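Local atomic coordinates of exoribonuclease II, mitochondrial (Candida glabrata, PDB entry 6F3H), a protein that degrades RNA from the 3' end as the exoribonuclease component of the mitochondrial RNA degradosome. Residues M395-C399 against D410-E415; H427-P431 against V696-M700; Y693-T697 against I707-Q711. The protein carries 1 engineered substitution. One frame throughout, in Å; residues are numbered along the deposited sequence.

Contact 1 (M395-C399 against D410-E415); sequences MPVFC and DGISIE. With MG (magnesium ion), chain E; nucleotides of chain C.
Ser413 reaches across to the backbone of Pro396 with its hydroxyl. Its CB lies 3.5 Å from the methyl CE of selenomethionine Met395. The hydroxyl, placed beside the serine's own backbone N by a chi1 of -63°, donates a bond of 2.9 Å from OG to Pro396 O, arriving from above the carbonyl plane. OG also packs 3.4 Å from Val397 CG2 and is hydrogen-bonded to His427, which gives this buried atom two polar partners. The chain of Met395 bends at its end, and CE sits 3.5 Å from Glu415 CG, the two side chains crossing at about a right angle; the carboxylate of Glu415 is salt-bridged to Arg423. Phe398 and Ile412 form an antiparallel hydrogen-bonded pair, with Phe398 N to Ile412 O at 2.9 Å and nearly straight (176°), and Ile412 N to Phe398 O at 2.9 Å. At the start of the strand Asp410 OD1 binds magnesium at 2.3 Å, together with Asp401. The loop segment 395-399 lies along the outer side of edge strand 410-416, whose neighbour in the sheet is strand 421-429; helix 543-567 packs on both segments and helix 603-625 on Asp410 and Ile412.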
loop_
_atom_site.group_PDB
_atom_site.type_symbol
_atom_site.label_atom_id
_atom_site.label_comp_id
_atom_site.label_asym_id
_atom_site.label_seq_id
_atom_site.Cartn_x
_atom_site.Cartn_y
_atom_site.Cartn_z
HETATM N N MSE A 395 -22.158 5.558 30.463
HETATM C CA MSE A 395 -21.936 4.280 29.872
HETATM C C MSE A 395 -20.475 4.139 29.495
HETATM O O MSE A 395 -19.906 5.030 28.848
HETATM C CB MSE A 395 -22.803 4.123 28.660
HETATM C CG MSE A 395 -22.413 2.954 27.840
HETATM SE SE MSE A 395 -23.405 2.926 26.180
HETATM C CE MSE A 395 -23.803 1.010 26.116
ATOM N N PRO A 396 -19.875 3.026 29.923
ATOM C CA PRO A 396 -18.434 2.814 29.737
ATOM C C PRO A 396 -18.101 2.340 28.339
ATOM O O PRO A 396 -18.748 1.445 27.780
ATOM C CB PRO A 396 -18.090 1.725 30.754
ATOM C CG PRO A 396 -19.369 1.061 31.055
ATOM C CD PRO A 396 -20.527 1.845 30.493
ATOM N N VAL A 397 -17.025 2.924 27.813
ATOM C CA VAL A 397 -16.533 2.693 26.461
ATOM C C VAL A 397 -15.133 2.128 26.534
ATOM O O VAL A 397 -14.221 2.797 27.032
ATOM C CB VAL A 397 -16.491 3.996 25.665
ATOM C CG1 VAL A 397 -16.121 3.704 24.262
ATOM C CG2 VAL A 397 -17.842 4.642 25.753
ATOM N N PHE A 398 -14.933 0.961 25.932
ATOM C CA PHE A 398 -13.653 0.277 25.949
ATOM C C PHE A 398 -12.838 0.565 24.685
ATOM O O PHE A 398 -13.219 0.154 23.584
ATOM C CB PHE A 398 -13.885 -1.222 26.091
ATOM C CG PHE A 398 -14.696 -1.619 27.297
ATOM C CD1 PHE A 398 -14.138 -1.582 28.568
ATOM C CD2 PHE A 398 -15.995 -2.096 27.153
ATOM C CE1 PHE A 398 -14.875 -1.987 29.674
ATOM C CE2 PHE A 398 -16.737 -2.505 28.253
ATOM C CZ PHE A 398 -16.179 -2.451 29.511
ATOM N N CYS A 399 -11.684 1.219 24.854
ATOM C CA CYS A 399 -10.733 1.515 23.777
ATOM C C CYS A 399 -9.509 0.627 23.950
ATOM O O CYS A 399 -8.557 0.978 24.653
ATOM C CB CYS A 399 -10.351 2.986 23.787
ATOM S SG CYS A 399 -11.746 4.090 23.474
ATOM N N ASP A 410 -11.568 3.960 17.867
ATOM C CA ASP A 410 -12.590 2.961 18.158
ATOM C C ASP A 410 -12.850 2.779 19.651
ATOM O O ASP A 410 -11.919 2.779 20.457
ATOM C CB ASP A 410 -12.117 1.622 17.586
ATOM C CG ASP A 410 -10.759 1.175 18.176
ATOM O OD1 ASP A 410 -9.961 2.055 18.569
ATOM O OD2 ASP A 410 -10.417 -0.027 18.171
ATOM N N GLY A 411 -14.112 2.560 20.004
ATOM C CA GLY A 411 -14.469 2.078 21.330
ATOM C C GLY A 411 -15.670 1.159 21.237
ATOM O O GLY A 411 -16.469 1.256 20.308
ATOM N N ILE A 412 -15.805 0.273 22.220
ATOM C CA ILE A 412 -16.910 -0.681 22.276
ATOM C C ILE A 412 -17.701 -0.516 23.567
ATOM O O ILE A 412 -17.125 -0.351 24.651
ATOM C CB ILE A 412 -16.404 -2.130 22.177
ATOM C CG1 ILE A 412 -15.293 -2.228 21.151
ATOM C CG2 ILE A 412 -17.526 -3.064 21.830
ATOM C CD1 ILE A 412 -14.722 -3.600 21.071
ATOM N N SER A 413 -19.022 -0.646 23.457
ATOM C CA SER A 413 -19.918 -0.593 24.597
ATOM C C SER A 413 -20.979 -1.656 24.408
ATOM O O SER A 413 -21.462 -1.859 23.291
ATOM C CB SER A 413 -20.549 0.785 24.731
ATOM O OG SER A 413 -19.548 1.760 24.989
ATOM N N ILE A 414 -21.306 -2.361 25.491
ATOM C CA ILE A 414 -22.338 -3.387 25.459
ATOM C C ILE A 414 -23.352 -3.136 26.562
ATOM O O ILE A 414 -23.017 -2.656 27.655
ATOM C CB ILE A 414 -21.754 -4.810 25.566
ATOM C CG1 ILE A 414 -22.862 -5.851 25.502
ATOM C CG2 ILE A 414 -20.990 -4.983 26.821
ATOM C CD1 ILE A 414 -22.352 -7.232 25.402
ATOM N N GLU A 415 -24.602 -3.427 26.245
ATOM C CA GLU A 415 -25.689 -3.454 27.201
ATOM C C GLU A 415 -26.318 -4.826 27.174
ATOM O O GLU A 415 -26.877 -5.232 26.148
ATOM C CB GLU A 415 -26.723 -2.405 26.864
ATOM C CG GLU A 415 -26.344 -1.082 27.375
ATOM C CD GLU A 415 -27.212 -0.032 26.789
ATOM O OE1 GLU A 415 -27.863 -0.337 25.766
ATOM O OE2 GLU A 415 -27.275 1.071 27.368
HETATM MG MG MG E . -8.030 1.075 19.238
ATOM P P A C 5 -9.539 -1.748 12.351
ATOM O OP1 A C 5 -10.690 -0.839 12.548
ATOM O OP2 A C 5 -8.790 -1.699 11.062
ATOM O "O5'" A C 5 -8.506 -1.426 13.503
ATOM C "C5'" A C 5 -8.930 -1.494 14.848
ATOM C "C4'" A C 5 -7.776 -1.546 15.808
ATOM O "O4'" A C 5 -7.012 -2.757 15.601
ATOM C "C3'" A C 5 -6.750 -0.434 15.694
ATOM O "O3'" A C 5 -7.157 0.737 16.365
ATOM C "C2'" A C 5 -5.524 -1.072 16.314
ATOM O "O2'" A C 5 -5.643 -1.094 17.729
ATOM C "C1'" A C 5 -5.647 -2.496 15.790
ATOM N N9 A C 5 -5.013 -2.590 14.486
ATOM C C8 A C 5 -5.562 -2.460 13.234
ATOM N N7 A C 5 -4.688 -2.553 12.263
ATOM C C5 A C 5 -3.503 -2.735 12.952
ATOM C C6 A C 5 -2.192 -2.914 12.514
ATOM N N6 A C 5 -1.847 -2.930 11.220
ATOM N N1 A C 5 -1.250 -3.073 13.478
ATOM C C2 A C 5 -1.607 -3.056 14.775
ATOM N N3 A C 5 -2.812 -2.900 15.321
ATOM C C4 A C 5 -3.694 -2.747 14.325
HETATM O O HOH W 1 -11.431 -0.844 21.244
HETATM O O HOH W 2 -9.270 -0.448 19.221
HETATM O O HOH W 3 -9.567 2.225 19.716
#

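Contact 2 (H427-P431 against V696-M700); sequences HIADP and VTSPM. With nucleotides of chain C.
The end of strand 421-429 in the RNB domain meets the loop that holds an RNA phosphate: Ile428, Ala429 and Pro431 lie against Val696, Thr697, Pro699 and Met700. Packing is mostly apolar, and no hydrogen bond crosses it. Ile428 touches the loop with both branches. The branch methyl CG2, opposite the backbone N, touches both Val696 O and the Pro699 ring, with 3.5 Å from CG2 to Pro699 CD, whereas CD1 lies 4.0 Å from Thr697 CA. The proline rings of Pro431 and Pro699 cross at about a right angle, Pro431 CD meeting Pro699 CG at 3.5 Å. Beyond them Pro431 CG touches Met700 CG at 3.7 Å, and the bent selenomethionine chain brings its SE to 4.2 Å from Ala429 CB. Thr697 turns its CB away from the strand. Its OG1, set between backbone N and carbonyl carbon (chi1 57°), donates to OP1 of A5 of chain C at 2.5 Å. The loop thus packs on the strand through Pro699 and Met700 and turns Thr697 to the RNA. Around this junction, Asp430 is hydrogen-bonded to His713 of helix 703-716, Asn616 of helix 603-625 receives a bond from Val696 N, and strand 488-499 flanks Ile428 through Phe493.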
loop_
_atom_site.group_PDB
_atom_site.type_symbol
_atom_site.label_atom_id
_atom_site.label_comp_id
_atom_site.label_asym_id
_atom_site.label_seq_id
_atom_site.Cartn_x
_atom_site.Cartn_y
_atom_site.Cartn_z
ATOM N N HIS A 427 -18.311 3.153 18.972
ATOM C CA HIS A 427 -18.125 4.586 18.931
ATOM C C HIS A 427 -16.837 4.856 18.202
ATOM O O HIS A 427 -15.764 4.450 18.649
ATOM C CB HIS A 427 -18.095 5.194 20.320
ATOM C CG HIS A 427 -19.134 4.624 21.210
ATOM N ND1 HIS A 427 -20.469 4.902 21.040
ATOM C CD2 HIS A 427 -19.042 3.811 22.286
ATOM C CE1 HIS A 427 -21.157 4.252 21.960
ATOM N NE2 HIS A 427 -20.314 3.590 22.733
ATOM N N ILE A 428 -16.956 5.525 17.083
ATOM C CA ILE A 428 -15.831 5.828 16.235
ATOM C C ILE A 428 -15.544 7.302 16.436
ATOM O O ILE A 428 -16.475 8.113 16.496
ATOM C CB ILE A 428 -16.189 5.508 14.777
ATOM C CG1 ILE A 428 -16.358 4.006 14.605
ATOM C CG2 ILE A 428 -15.078 5.949 13.891
ATOM C CD1 ILE A 428 -15.392 3.199 15.440
ATOM N N ALA A 429 -14.272 7.652 16.566
ATOM C CA ALA A 429 -13.948 9.065 16.656
ATOM C C ALA A 429 -14.558 9.795 15.465
ATOM O O ALA A 429 -14.780 9.198 14.405
ATOM C CB ALA A 429 -12.441 9.260 16.698
ATOM N N ASP A 430 -14.830 11.084 15.597
ATOM C CA ASP A 430 -15.507 11.814 14.533
ATOM C C ASP A 430 -14.613 12.940 14.049
ATOM O O ASP A 430 -14.859 14.123 14.319
ATOM C CB ASP A 430 -16.862 12.355 14.972
ATOM C CG ASP A 430 -17.495 13.184 13.903
ATOM O OD1 ASP A 430 -17.477 12.728 12.738
ATOM O OD2 ASP A 430 -17.990 14.285 14.218
ATOM N N PRO A 431 -13.566 12.605 13.314
ATOM C CA PRO A 431 -12.738 13.665 12.765
ATOM C C PRO A 431 -13.457 14.416 11.660
ATOM O O PRO A 431 -13.172 15.599 11.440
ATOM C CB PRO A 431 -11.493 12.916 12.286
ATOM C CG PRO A 431 -11.998 11.567 11.941
ATOM C CD PRO A 431 -13.184 11.279 12.815
ATOM N N VAL A 696 -15.108 2.116 8.044
ATOM C CA VAL A 696 -15.519 3.341 8.721
ATOM C C VAL A 696 -14.868 3.444 10.095
ATOM O O VAL A 696 -14.946 4.480 10.765
ATOM C CB VAL A 696 -17.038 3.372 8.855
ATOM C CG1 VAL A 696 -17.671 3.751 7.548
ATOM C CG2 VAL A 696 -17.489 2.010 9.267
ATOM N N THR A 697 -14.247 2.360 10.536
ATOM C CA THR A 697 -13.738 2.271 11.888
ATOM C C THR A 697 -12.485 3.089 12.135
ATOM O O THR A 697 -12.107 3.250 13.298
ATOM C CB THR A 697 -13.438 0.819 12.187
ATOM O OG1 THR A 697 -12.513 0.322 11.213
ATOM C CG2 THR A 697 -14.704 0.023 12.097
ATOM N N SER A 698 -11.810 3.583 11.099
ATOM C CA SER A 698 -10.539 4.289 11.276
ATOM C C SER A 698 -10.483 5.564 10.457
ATOM O O SER A 698 -9.622 5.731 9.601
ATOM C CB SER A 698 -9.386 3.374 10.894
ATOM O OG SER A 698 -9.696 2.074 11.281
ATOM N N PRO A 699 -11.358 6.518 10.737
ATOM C CA PRO A 699 -11.385 7.744 9.935
ATOM C C PRO A 699 -10.187 8.675 10.134
ATOM O O PRO A 699 -10.090 9.653 9.391
ATOM C CB PRO A 699 -12.690 8.415 10.375
ATOM C CG PRO A 699 -12.916 7.924 11.755
ATOM C CD PRO A 699 -12.368 6.533 11.806
HETATM N N MSE A 700 -9.289 8.443 11.092
HETATM C CA MSE A 700 -8.166 9.383 11.291
HETATM C C MSE A 700 -6.884 8.921 10.672
HETATM O O MSE A 700 -5.855 9.581 10.785
HETATM C CB MSE A 700 -7.851 9.596 12.752
HETATM C CG MSE A 700 -8.890 10.294 13.570
HETATM SE SE MSE A 700 -8.490 10.031 15.482
HETATM C CE MSE A 700 -7.235 11.482 15.792
ATOM P P A C 5 -9.539 -1.748 12.351
ATOM O OP1 A C 5 -10.690 -0.839 12.548
ATOM O OP2 A C 5 -8.790 -1.699 11.062
ATOM O "O5'" A C 5 -8.506 -1.426 13.503
ATOM C "C5'" A C 5 -8.930 -1.494 14.848
ATOM C "C4'" A C 5 -7.776 -1.546 15.808
ATOM O "O4'" A C 5 -7.012 -2.757 15.601
ATOM C "C3'" A C 5 -6.750 -0.434 15.694
ATOM O "O3'" A C 5 -7.157 0.737 16.365
ATOM C "C2'" A C 5 -5.524 -1.072 16.314
ATOM O "O2'" A C 5 -5.643 -1.094 17.729
ATOM C "C1'" A C 5 -5.647 -2.496 15.790
ATOM N N9 A C 5 -5.013 -2.590 14.486
ATOM C C8 A C 5 -5.562 -2.460 13.234
ATOM N N7 A C 5 -4.688 -2.553 12.263
ATOM C C5 A C 5 -3.503 -2.735 12.952
ATOM C C6 A C 5 -2.192 -2.914 12.514
ATOM N N6 A C 5 -1.847 -2.930 11.220
ATOM N N1 A C 5 -1.250 -3.073 13.478
ATOM C C2 A C 5 -1.607 -3.056 14.775
ATOM N N3 A C 5 -2.812 -2.900 15.321
ATOM C C4 A C 5 -3.694 -2.747 14.325
#

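Contact 3 (Y693-T697 against I707-Q711); sequences YLTVT and INHLQ. With nucleotides of chain C.
The backbone runs extended through Leu694 and Thr695 and bends at Val696, where psi falls to -11° and CA comes within 6.4 Å of Asn708 CA on the helix. Asn708, its CG beside the backbone N (chi1 -66°), carries its amide toward Thr695 O. Its ND2 donates to Thr695 O at 2.9 Å (150° at the hydrogen); the acceptor lies in the amide plane of Asn708, but the donor stands well above the carbonyl plane of Thr695. The other end of the amide is held as well, OD1 accepting a bond from Val631 N, so both polar atoms of this buried group are used and its rotation is fixed. Leu694 comes from the opposite direction and lays CD2 3.4 Å from Asn708 ND2. Val696 crosses the asparagine at about a right angle, CG1 resting 3.7 Å from Asn708 CB. This piece of the RNB domain joins helix 703-716 to a loop that binds RNA phosphates: at the start of segment 693-697, Tyr693 OH donates to OP1 of U4 of chain C at 2.5 Å, with the phosphate oxygen at the ring edge, and this hydroxyl is hydrogen-bonded to Asn616. One residue on, the His709 ring turns its edge to Val696, whose CB lies in the ring plane, 3.9 Å from His709 CE1. Thr695 CB points away from segment 707-711, and OG1 is hydrogen-bonded to Asp705, near the start of the helix.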
loop_
_atom_site.group_PDB
_atom_site.type_symbol
_atom_site.label_atom_id
_atom_site.label_comp_id
_atom_site.label_asym_id
_atom_site.label_seq_id
_atom_site.Cartn_x
_atom_site.Cartn_y
_atom_site.Cartn_z
ATOM N N TYR A 693 -17.918 -4.623 1.815
ATOM C CA TYR A 693 -17.161 -4.235 3.008
ATOM C C TYR A 693 -16.760 -2.780 2.863
ATOM O O TYR A 693 -16.091 -2.430 1.891
ATOM C CB TYR A 693 -15.928 -5.115 3.161
ATOM C CG TYR A 693 -15.174 -4.975 4.457
ATOM C CD1 TYR A 693 -15.609 -5.634 5.598
ATOM C CD2 TYR A 693 -13.982 -4.262 4.526
ATOM C CE1 TYR A 693 -14.916 -5.540 6.786
ATOM C CE2 TYR A 693 -13.273 -4.169 5.711
ATOM C CZ TYR A 693 -13.748 -4.814 6.841
ATOM O OH TYR A 693 -13.061 -4.735 8.035
ATOM N N LEU A 694 -17.157 -1.934 3.806
ATOM C CA LEU A 694 -16.918 -0.500 3.705
ATOM C C LEU A 694 -16.343 -0.020 5.023
ATOM O O LEU A 694 -17.017 -0.095 6.051
ATOM C CB LEU A 694 -18.215 0.237 3.370
ATOM C CG LEU A 694 -18.152 1.753 3.176
ATOM C CD1 LEU A 694 -18.842 2.126 1.892
ATOM C CD2 LEU A 694 -18.798 2.509 4.323
ATOM N N THR A 695 -15.110 0.479 5.000
ATOM C CA THR A 695 -14.360 0.699 6.230
ATOM C C THR A 695 -14.673 2.078 6.784
ATOM O O THR A 695 -14.503 3.083 6.093
ATOM C CB THR A 695 -12.852 0.549 6.007
ATOM O OG1 THR A 695 -12.396 1.562 5.108
ATOM C CG2 THR A 695 -12.524 -0.809 5.440
ATOM N N VAL A 696 -15.108 2.116 8.044
ATOM C CA VAL A 696 -15.519 3.341 8.721
ATOM C C VAL A 696 -14.868 3.444 10.095
ATOM O O VAL A 696 -14.946 4.480 10.765
ATOM C CB VAL A 696 -17.038 3.372 8.855
ATOM C CG1 VAL A 696 -17.671 3.751 7.548
ATOM C CG2 VAL A 696 -17.489 2.010 9.267
ATOM N N THR A 697 -14.247 2.360 10.536
ATOM C CA THR A 697 -13.738 2.271 11.888
ATOM C C THR A 697 -12.485 3.089 12.135
ATOM O O THR A 697 -12.107 3.250 13.298
ATOM C CB THR A 697 -13.438 0.819 12.187
ATOM O OG1 THR A 697 -12.513 0.322 11.213
ATOM C CG2 THR A 697 -14.704 0.023 12.097
ATOM N N ILE A 707 -13.708 9.616 4.283
ATOM C CA ILE A 707 -14.687 10.090 3.307
ATOM C C ILE A 707 -16.065 9.509 3.573
ATOM O O ILE A 707 -17.083 10.201 3.442
ATOM C CB ILE A 707 -14.206 9.750 1.896
ATOM C CG1 ILE A 707 -13.281 10.857 1.425
ATOM C CG2 ILE A 707 -15.371 9.521 0.974
ATOM C CD1 ILE A 707 -12.930 10.746 -0.010
ATOM N N ASN A 708 -16.121 8.222 3.924
ATOM C CA ASN A 708 -17.376 7.606 4.336
ATOM C C ASN A 708 -18.031 8.388 5.480
ATOM O O ASN A 708 -19.261 8.467 5.549
ATOM C CB ASN A 708 -17.111 6.150 4.740
ATOM C CG ASN A 708 -16.662 5.274 3.557
ATOM O OD1 ASN A 708 -16.984 5.555 2.418
ATOM N ND2 ASN A 708 -15.905 4.221 3.839
ATOM N N HIS A 709 -17.228 9.007 6.360
ATOM C CA HIS A 709 -17.786 9.778 7.470
ATOM C C HIS A 709 -18.443 11.068 7.003
ATOM O O HIS A 709 -19.531 11.416 7.484
ATOM C CB HIS A 709 -16.713 10.109 8.492
ATOM C CG HIS A 709 -16.487 9.019 9.486
ATOM N ND1 HIS A 709 -16.708 7.692 9.186
ATOM C CD2 HIS A 709 -16.033 9.050 10.760
ATOM C CE1 HIS A 709 -16.409 6.951 10.238
ATOM N NE2 HIS A 709 -15.997 7.752 11.206
ATOM N N LEU A 710 -17.797 11.802 6.089
ATOM C CA LEU A 710 -18.398 13.036 5.599
ATOM C C LEU A 710 -19.695 12.751 4.881
ATOM O O LEU A 710 -20.630 13.555 4.937
ATOM C CB LEU A 710 -17.454 13.754 4.660
ATOM C CG LEU A 710 -16.104 14.124 5.264
ATOM C CD1 LEU A 710 -14.998 13.984 4.205
ATOM C CD2 LEU A 710 -16.099 15.522 5.851
ATOM N N GLN A 711 -19.781 11.605 4.220
ATOM C CA GLN A 711 -21.056 11.256 3.628
ATOM C C GLN A 711 -22.091 11.028 4.707
ATOM O O GLN A 711 -23.265 11.373 4.528
ATOM C CB GLN A 711 -20.900 10.009 2.759
ATOM C CG GLN A 711 -20.011 10.216 1.541
ATOM C CD GLN A 711 -20.624 11.157 0.514
ATOM O OE1 GLN A 711 -21.177 10.707 -0.484
ATOM N NE2 GLN A 711 -20.559 12.468 0.773
ATOM P P U C 4 -9.464 -4.988 8.239
ATOM O OP1 U C 4 -10.620 -4.094 8.035
ATOM O OP2 U C 4 -8.158 -4.655 7.642
ATOM O "O5'" U C 4 -9.246 -5.043 9.789
ATOM C "C5'" U C 4 -10.243 -5.606 10.602
ATOM C "C4'" U C 4 -9.771 -5.594 12.004
ATOM O "O4'" U C 4 -8.734 -6.593 12.162
ATOM C "C3'" U C 4 -9.088 -4.313 12.410
ATOM O "O3'" U C 4 -9.981 -3.253 12.675
ATOM C "C2'" U C 4 -8.248 -4.763 13.591
ATOM O "O2'" U C 4 -9.053 -4.938 14.745
ATOM C "C1'" U C 4 -7.788 -6.142 13.109
ATOM N N1 U C 4 -6.455 -6.070 12.466
ATOM C C2 U C 4 -5.375 -6.228 13.309
ATOM O O2 U C 4 -5.492 -6.441 14.501
ATOM N N3 U C 4 -4.152 -6.148 12.711
ATOM C C4 U C 4 -3.916 -5.917 11.376
ATOM O O4 U C 4 -2.741 -5.875 10.997
ATOM C C5 U C 4 -5.086 -5.751 10.558
ATOM C C6 U C 4 -6.289 -5.831 11.117
ATOM P P A C 5 -9.539 -1.748 12.351
ATOM O OP1 A C 5 -10.690 -0.839 12.548
ATOM O OP2 A C 5 -8.790 -1.699 11.062
ATOM O "O5'" A C 5 -8.506 -1.426 13.503
ATOM C "C5'" A C 5 -8.930 -1.494 14.848
ATOM C "C4'" A C 5 -7.776 -1.546 15.808
ATOM O "O4'" A C 5 -7.012 -2.757 15.601
ATOM C "C3'" A C 5 -6.750 -0.434 15.694
ATOM O "O3'" A C 5 -7.157 0.737 16.365
ATOM C "C2'" A C 5 -5.524 -1.072 16.314
ATOM O "O2'" A C 5 -5.643 -1.094 17.729
ATOM C "C1'" A C 5 -5.647 -2.496 15.790
ATOM N N9 A C 5 -5.013 -2.590 14.486
ATOM C C8 A C 5 -5.562 -2.460 13.234
ATOM N N7 A C 5 -4.688 -2.553 12.263
ATOM C C5 A C 5 -3.503 -2.735 12.952
ATOM C C6 A C 5 -2.192 -2.914 12.514
ATOM N N6 A C 5 -1.847 -2.930 11.220
ATOM N N1 A C 5 -1.250 -3.073 13.478
ATOM C C2 A C 5 -1.607 -3.056 14.775
ATOM N N3 A C 5 -2.812 -2.900 15.321
ATOM C C4 A C 5 -3.694 -2.747 14.325
#

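In the fold
From the N terminus, contact 1 comes first, closing a short loop of ten residues that carries Asp401 back to Asp410. Strand 410-416 then leads directly into strand 421-429, its neighbour in the sheet, so contact 2 opens one strand later; a probable hydrogen bond from Gly411 N to His427 O joins them. Contact 2 spans 264 residues and brings the end of that strand to the loop before helix 703-716. Contact 3 closes a nine-residue connection that already enters this helix, overlapping contact 2 at Val696 and Thr697. His709 packs on Ile428 and Pro699, joining the two. Sheet, phosphate-binding loop and helix are thereby tied together within the RNB domain, with the magnesium at contact 1.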